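Local coordinates for protein transketolase (Campylobacter jejuni, PDB 3L84) that belongs to the transketolase family of thiamine diphosphate-dependent enzymes, built from two thiamine diphosphate-binding-type domains and a transketolase C-terminal domain, at residues L39-P53 with A70-D82. Sequence-based numbering, arbitrary orientation.
Sequences LSVLSYHLKHNPKNP and ALLYSFLHLSGYD
Leu39 of helix 30-42 packs on Phe75 of helix 69-79, and Pro50 in the following loop on Tyr81; these four carry most of the buried surface. The Phe75 ring is carried out from its helix toward Leu39, Ser43, Leu46 and His48 by a trans chi1 (175°). Leu39 CD1 lies over one face of the ring and Ser79 OG over a face near the rim, while Leu46 CD2 meets the edge at CE2, 4.0 Å away. Ser43 CB approaches Phe75 CE1 to 3.7 Å. Leu39 itself runs tip to tip with Leu71, its CD2 standing 3.7 Å from Leu71 CG and touching Phe75 CB as well; Phe63 of strand 60-63 packs on both leucines.

Farther along, Tyr81 is sandwiched: Pro50 CA sits 3.7 Å from the ring centroid, only 8° off the normal, in a CH-pi contact, and Leu76 CD2 covers the opposite face. Pro53 CG slides past the Tyr81 CE2 side. Between the two aromatic rings, His48 completes a cluster, lying rim to rim with Tyr81 and slid well off Phe75, while Leu46 CD2 lies over one of its faces. Gly80, at positive phi, ends helix 69-79 in a Schellman motif; its O accepts Lys51 NZ at 2.9 Å in the carbonyl plane, the lysine chain bending at chi2 to come back across. Ser79 O, buried under Pro50 CG, has no hydrogen-bond partner. One water links Pro50 O to Asp82 N, joining the two backbones beside Tyr81.

An Asx turn at Asn49 and a type I turn from Asn49 to Asn52 shape the proline-bearing loop. The contact joins the helices before and after strand 60-63, outermost within this chain in the thiamine diphosphate-binding domain's parallel sheet, through an aromatic cluster beside a Schellman motif.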
loop_
_atom_site.group_PDB
_atom_site.type_symbol
_atom_site.label_atom_id
_atom_site.label_comp_id
_atom_site.label_asym_id
_atom_site.label_seq_id
_atom_site.Cartn_x
_atom_site.Cartn_y
_atom_site.Cartn_z
ATOM N N LEU A 39 -27.271 2.809 -16.470
ATOM C CA LEU A 39 -26.509 3.420 -17.575
ATOM C C LEU A 39 -27.400 3.914 -18.699
ATOM O O LEU A 39 -27.131 4.949 -19.284
ATOM C CB LEU A 39 -25.408 2.464 -18.054
ATOM C CG LEU A 39 -24.421 3.108 -19.036
ATOM C CD1 LEU A 39 -23.718 4.341 -18.505
ATOM C CD2 LEU A 39 -23.388 2.049 -19.460
ATOM N N SER A 40 -28.467 3.185 -18.991
ATOM C CA SER A 40 -29.397 3.643 -20.000
ATOM C C SER A 40 -29.984 4.999 -19.676
ATOM O O SER A 40 -30.038 5.881 -20.521
ATOM C CB SER A 40 -30.480 2.608 -20.169
ATOM O OG SER A 40 -29.884 1.454 -20.705
ATOM N N VAL A 41 -30.419 5.188 -18.429
ATOM C CA VAL A 41 -30.914 6.495 -18.033
ATOM C C VAL A 41 -29.815 7.557 -17.994
ATOM O O VAL A 41 -29.971 8.670 -18.455
ATOM C CB VAL A 41 -31.609 6.427 -16.673
ATOM C CG1 VAL A 41 -32.121 7.785 -16.276
ATOM C CG2 VAL A 41 -32.780 5.430 -16.724
ATOM N N LEU A 42 -28.660 7.182 -17.451
ATOM C CA LEU A 42 -27.531 8.101 -17.378
ATOM C C LEU A 42 -27.129 8.607 -18.757
ATOM O O LEU A 42 -26.684 9.746 -18.878
ATOM C CB LEU A 42 -26.334 7.425 -16.671
ATOM C CG LEU A 42 -25.124 8.305 -16.423
ATOM C CD1 LEU A 42 -25.416 9.545 -15.589
ATOM C CD2 LEU A 42 -24.041 7.478 -15.731
ATOM N N SER A 43 -27.278 7.798 -19.802
ATOM C CA SER A 43 -26.938 8.242 -21.156
ATOM C C SER A 43 -27.686 9.517 -21.589
ATOM O O SER A 43 -27.191 10.260 -22.442
ATOM C CB SER A 43 -27.163 7.137 -22.194
ATOM O OG SER A 43 -28.539 6.926 -22.464
ATOM N N TYR A 44 -28.859 9.776 -21.017
ATOM C CA TYR A 44 -29.639 10.981 -21.328
ATOM C C TYR A 44 -29.144 12.199 -20.585
ATOM O O TYR A 44 -29.514 13.312 -20.931
ATOM C CB TYR A 44 -31.121 10.748 -20.993
ATOM C CG TYR A 44 -31.802 9.800 -21.941
ATOM C CD1 TYR A 44 -32.535 10.290 -23.023
ATOM C CD2 TYR A 44 -31.670 8.423 -21.800
ATOM C CE1 TYR A 44 -33.132 9.441 -23.909
ATOM C CE2 TYR A 44 -32.276 7.556 -22.700
ATOM C CZ TYR A 44 -33.014 8.073 -23.753
ATOM O OH TYR A 44 -33.626 7.234 -24.647
ATOM N N HIS A 45 -28.367 11.987 -19.523
ATOM C CA HIS A 45 -27.846 13.087 -18.718
ATOM C C HIS A 45 -26.396 13.448 -19.053
ATOM O O HIS A 45 -25.996 14.599 -18.892
ATOM C CB HIS A 45 -27.925 12.714 -17.233
ATOM C CG HIS A 45 -29.322 12.617 -16.723
ATOM N ND1 HIS A 45 -29.952 13.666 -16.096
ATOM C CD2 HIS A 45 -30.213 11.607 -16.774
ATOM C CE1 HIS A 45 -31.180 13.292 -15.769
ATOM N NE2 HIS A 45 -31.373 12.050 -16.185
ATOM N N LEU A 46 -25.616 12.473 -19.481
ATOM C CA LEU A 46 -24.190 12.655 -19.696
ATOM C C LEU A 46 -23.952 13.599 -20.855
ATOM O O LEU A 46 -24.530 13.431 -21.951
ATOM C CB LEU A 46 -23.558 11.293 -20.007
ATOM C CG LEU A 46 -22.049 11.183 -19.924
ATOM C CD1 LEU A 46 -21.632 11.267 -18.451
ATOM C CD2 LEU A 46 -21.547 9.910 -20.560
ATOM N N LYS A 47 -23.110 14.602 -20.617
ATOM C CA LYS A 47 -22.728 15.561 -21.632
ATOM C C LYS A 47 -21.317 15.198 -22.098
ATOM O O LYS A 47 -20.359 15.182 -21.298
ATOM C CB LYS A 47 -22.761 16.946 -21.018
ATOM C CG LYS A 47 -22.483 18.079 -21.963
ATOM C CD LYS A 47 -22.212 19.360 -21.177
ATOM C CE LYS A 47 -20.893 19.294 -20.436
ATOM N NZ LYS A 47 -20.420 20.607 -20.088
ATOM N N HIS A 48 -21.187 14.848 -23.358
ATOM C CA HIS A 48 -19.941 14.325 -23.915
ATOM C C HIS A 48 -19.984 14.356 -25.427
ATOM O O HIS A 48 -21.061 14.341 -26.027
ATOM C CB HIS A 48 -19.672 12.899 -23.386
ATOM C CG HIS A 48 -20.631 11.826 -23.822
ATOM N ND1 HIS A 48 -22.005 11.838 -23.625
ATOM C CD2 HIS A 48 -20.350 10.634 -24.384
ATOM C CE1 HIS A 48 -22.518 10.704 -24.095
ATOM N NE2 HIS A 48 -21.527 9.950 -24.542
ATOM N N ASN A 49 -18.807 14.424 -26.032
ATOM C CA ASN A 49 -18.671 14.375 -27.479
ATOM C C ASN A 49 -17.908 13.108 -27.897
ATOM O O ASN A 49 -16.698 13.050 -27.779
ATOM C CB ASN A 49 -17.956 15.606 -28.028
ATOM C CG ASN A 49 -17.965 15.615 -29.531
ATOM O OD1 ASN A 49 -18.430 14.630 -30.154
ATOM N ND2 ASN A 49 -17.539 16.714 -30.127
ATOM N N PRO A 50 -18.636 12.064 -28.340
ATOM C CA PRO A 50 -17.982 10.824 -28.754
ATOM C C PRO A 50 -16.888 11.032 -29.814
ATOM O O PRO A 50 -15.979 10.220 -29.908
ATOM C CB PRO A 50 -19.156 9.988 -29.286
ATOM C CG PRO A 50 -20.348 10.502 -28.590
ATOM C CD PRO A 50 -20.096 12.004 -28.504
ATOM N N LYS A 51 -16.985 12.077 -30.634
ATOM C CA LYS A 51 -15.991 12.313 -31.678
ATOM C C LYS A 51 -14.846 13.209 -31.181
ATOM O O LYS A 51 -13.872 13.438 -31.910
ATOM C CB LYS A 51 -16.645 12.933 -32.916
ATOM C CG LYS A 51 -17.764 12.086 -33.497
ATOM C CD LYS A 51 -17.319 10.684 -33.891
ATOM C CE LYS A 51 -18.399 9.972 -34.723
ATOM N NZ LYS A 51 -18.198 8.479 -34.842
ATOM N N ASN A 52 -14.945 13.715 -29.947
ATOM C CA ASN A 52 -13.819 14.425 -29.294
ATOM C C ASN A 52 -13.799 14.103 -27.807
ATOM O O ASN A 52 -14.264 14.877 -26.970
ATOM C CB ASN A 52 -13.826 15.939 -29.494
ATOM C CG ASN A 52 -12.639 16.585 -28.833
ATOM O OD1 ASN A 52 -11.673 15.878 -28.462
ATOM N ND2 ASN A 52 -12.677 17.885 -28.623
ATOM N N PRO A 53 -13.198 12.976 -27.470
ATOM C CA PRO A 53 -13.086 12.554 -26.078
ATOM C C PRO A 53 -12.178 13.439 -25.223
ATOM O O PRO A 53 -12.060 13.186 -24.031
ATOM C CB PRO A 53 -12.509 11.132 -26.187
ATOM C CG PRO A 53 -12.879 10.713 -27.555
ATOM C CD PRO A 53 -12.765 11.914 -28.396
ATOM N N ALA A 70 -17.119 -4.700 -19.916
ATOM C CA ALA A 70 -17.935 -5.007 -21.075
ATOM C C ALA A 70 -19.081 -4.008 -21.237
ATOM O O ALA A 70 -19.484 -3.651 -22.339
ATOM C CB ALA A 70 -18.490 -6.443 -20.978
ATOM N N LEU A 71 -19.629 -3.559 -20.125
ATOM C CA LEU A 71 -20.718 -2.581 -20.176
ATOM C C LEU A 71 -20.215 -1.229 -20.679
ATOM O O LEU A 71 -20.861 -0.572 -21.500
ATOM C CB LEU A 71 -21.363 -2.404 -18.797
ATOM C CG LEU A 71 -22.541 -1.438 -18.721
ATOM C CD1 LEU A 71 -23.723 -1.956 -19.537
ATOM C CD2 LEU A 71 -22.991 -1.154 -17.245
ATOM N N LEU A 72 -19.056 -0.788 -20.168
ATOM C CA LEU A 72 -18.449 0.446 -20.652
ATOM C C LEU A 72 -18.184 0.377 -22.145
ATOM O O LEU A 72 -18.541 1.290 -22.887
ATOM C CB LEU A 72 -17.164 0.767 -19.900
ATOM C CG LEU A 72 -16.384 2.012 -20.356
ATOM C CD1 LEU A 72 -17.195 3.261 -20.282
ATOM C CD2 LEU A 72 -15.110 2.094 -19.534
ATOM N N TYR A 73 -17.575 -0.710 -22.603
ATOM C CA TYR A 73 -17.266 -0.839 -24.027
ATOM C C TYR A 73 -18.539 -0.861 -24.879
ATOM O O TYR A 73 -18.582 -0.255 -25.946
ATOM C CB TYR A 73 -16.478 -2.126 -24.260
ATOM C CG TYR A 73 -15.129 -2.194 -23.591
ATOM C CD1 TYR A 73 -14.397 -1.078 -23.335
ATOM C CD2 TYR A 73 -14.582 -3.413 -23.226
ATOM C CE1 TYR A 73 -13.140 -1.167 -22.727
ATOM C CE2 TYR A 73 -13.344 -3.523 -22.651
ATOM C CZ TYR A 73 -12.633 -2.414 -22.372
ATOM O OH TYR A 73 -11.379 -2.502 -21.775
ATOM N N SER A 74 -19.569 -1.541 -24.401
ATOM C CA SER A 74 -20.843 -1.547 -25.117
ATOM C C SER A 74 -21.379 -0.125 -25.296
ATOM O O SER A 74 -21.790 0.267 -26.404
ATOM C CB SER A 74 -21.847 -2.389 -24.367
ATOM O OG SER A 74 -21.513 -3.774 -24.309
ATOM N N PHE A 75 -21.358 0.640 -24.198
ATOM C CA PHE A 75 -21.827 2.020 -24.211
ATOM C C PHE A 75 -20.983 2.910 -25.127
ATOM O O PHE A 75 -21.523 3.714 -25.887
ATOM C CB PHE A 75 -21.844 2.557 -22.787
ATOM C CG PHE A 75 -22.190 4.014 -22.699
ATOM C CD1 PHE A 75 -23.445 4.451 -23.055
ATOM C CD2 PHE A 75 -21.241 4.944 -22.352
ATOM C CE1 PHE A 75 -23.759 5.812 -23.018
ATOM C CE2 PHE A 75 -21.569 6.298 -22.300
ATOM C CZ PHE A 75 -22.826 6.708 -22.626
ATOM N N LEU A 76 -19.662 2.759 -25.099
ATOM C CA LEU A 76 -18.805 3.583 -25.983
ATOM C C LEU A 76 -19.093 3.269 -27.447
ATOM O O LEU A 76 -19.217 4.176 -28.287
ATOM C CB LEU A 76 -17.329 3.374 -25.664
ATOM C CG LEU A 76 -16.872 3.811 -24.284
ATOM C CD1 LEU A 76 -15.380 3.473 -24.049
ATOM C CD2 LEU A 76 -17.095 5.318 -24.042
ATOM N N HIS A 77 -19.230 1.987 -27.786
ATOM C CA HIS A 77 -19.546 1.607 -29.160
ATOM C C HIS A 77 -20.902 2.192 -29.596
ATOM O O HIS A 77 -21.048 2.796 -30.653
ATOM C CB HIS A 77 -19.604 0.084 -29.310
ATOM C CG HIS A 77 -20.017 -0.323 -30.679
ATOM N ND1 HIS A 77 -21.226 -0.911 -30.988
ATOM C CD2 HIS A 77 -19.397 -0.090 -31.856
ATOM C CE1 HIS A 77 -21.301 -1.073 -32.302
ATOM N NE2 HIS A 77 -20.212 -0.570 -32.849
ATOM N N LEU A 78 -21.911 1.989 -28.767
ATOM C CA LEU A 78 -23.265 2.443 -29.098
ATOM C C LEU A 78 -23.362 3.953 -29.232
ATOM O O LEU A 78 -24.152 4.452 -30.029
ATOM C CB LEU A 78 -24.263 1.966 -28.050
ATOM C CG LEU A 78 -24.543 0.462 -28.095
ATOM C CD1 LEU A 78 -25.146 -0.024 -26.759
ATOM C CD2 LEU A 78 -25.488 0.123 -29.251
ATOM N N SER A 79 -22.596 4.675 -28.433
ATOM C CA SER A 79 -22.626 6.134 -28.426
ATOM C C SER A 79 -21.838 6.781 -29.528
ATOM O O SER A 79 -21.920 8.026 -29.678
ATOM C CB SER A 79 -22.117 6.677 -27.091
ATOM O OG SER A 79 -22.954 6.251 -26.048
ATOM N N GLY A 80 -21.050 6.014 -30.308
ATOM C CA GLY A 80 -20.332 6.578 -31.438
ATOM C C GLY A 80 -18.876 6.861 -31.223
ATOM O O GLY A 80 -18.263 7.534 -32.071
ATOM N N TYR A 81 -18.281 6.345 -30.161
ATOM C CA TYR A 81 -16.842 6.457 -29.969
ATOM C C TYR A 81 -16.137 5.553 -30.964
ATOM O O TYR A 81 -16.752 4.708 -31.624
ATOM C CB TYR A 81 -16.469 6.078 -28.550
ATOM C CG TYR A 81 -16.838 7.100 -27.503
ATOM C CD1 TYR A 81 -18.123 7.212 -27.039
ATOM C CD2 TYR A 81 -15.883 7.952 -26.955
ATOM C CE1 TYR A 81 -18.450 8.137 -26.043
ATOM C CE2 TYR A 81 -16.210 8.880 -25.987
ATOM C CZ TYR A 81 -17.474 9.001 -25.563
ATOM O OH TYR A 81 -17.822 9.903 -24.570
ATOM N N ASP A 82 -14.813 5.690 -31.043
ATOM C CA ASP A 82 -14.011 4.933 -31.991
ATOM C C ASP A 82 -13.713 3.559 -31.410
ATOM O O ASP A 82 -12.580 3.232 -31.026
ATOM C CB ASP A 82 -12.716 5.703 -32.283
ATOM C CG ASP A 82 -11.888 5.072 -33.363
ATOM O OD1 ASP A 82 -12.425 4.294 -34.190
ATOM O OD2 ASP A 82 -10.682 5.361 -33.350
HETATM O O HOH W 1 -13.902 8.283 -30.004
#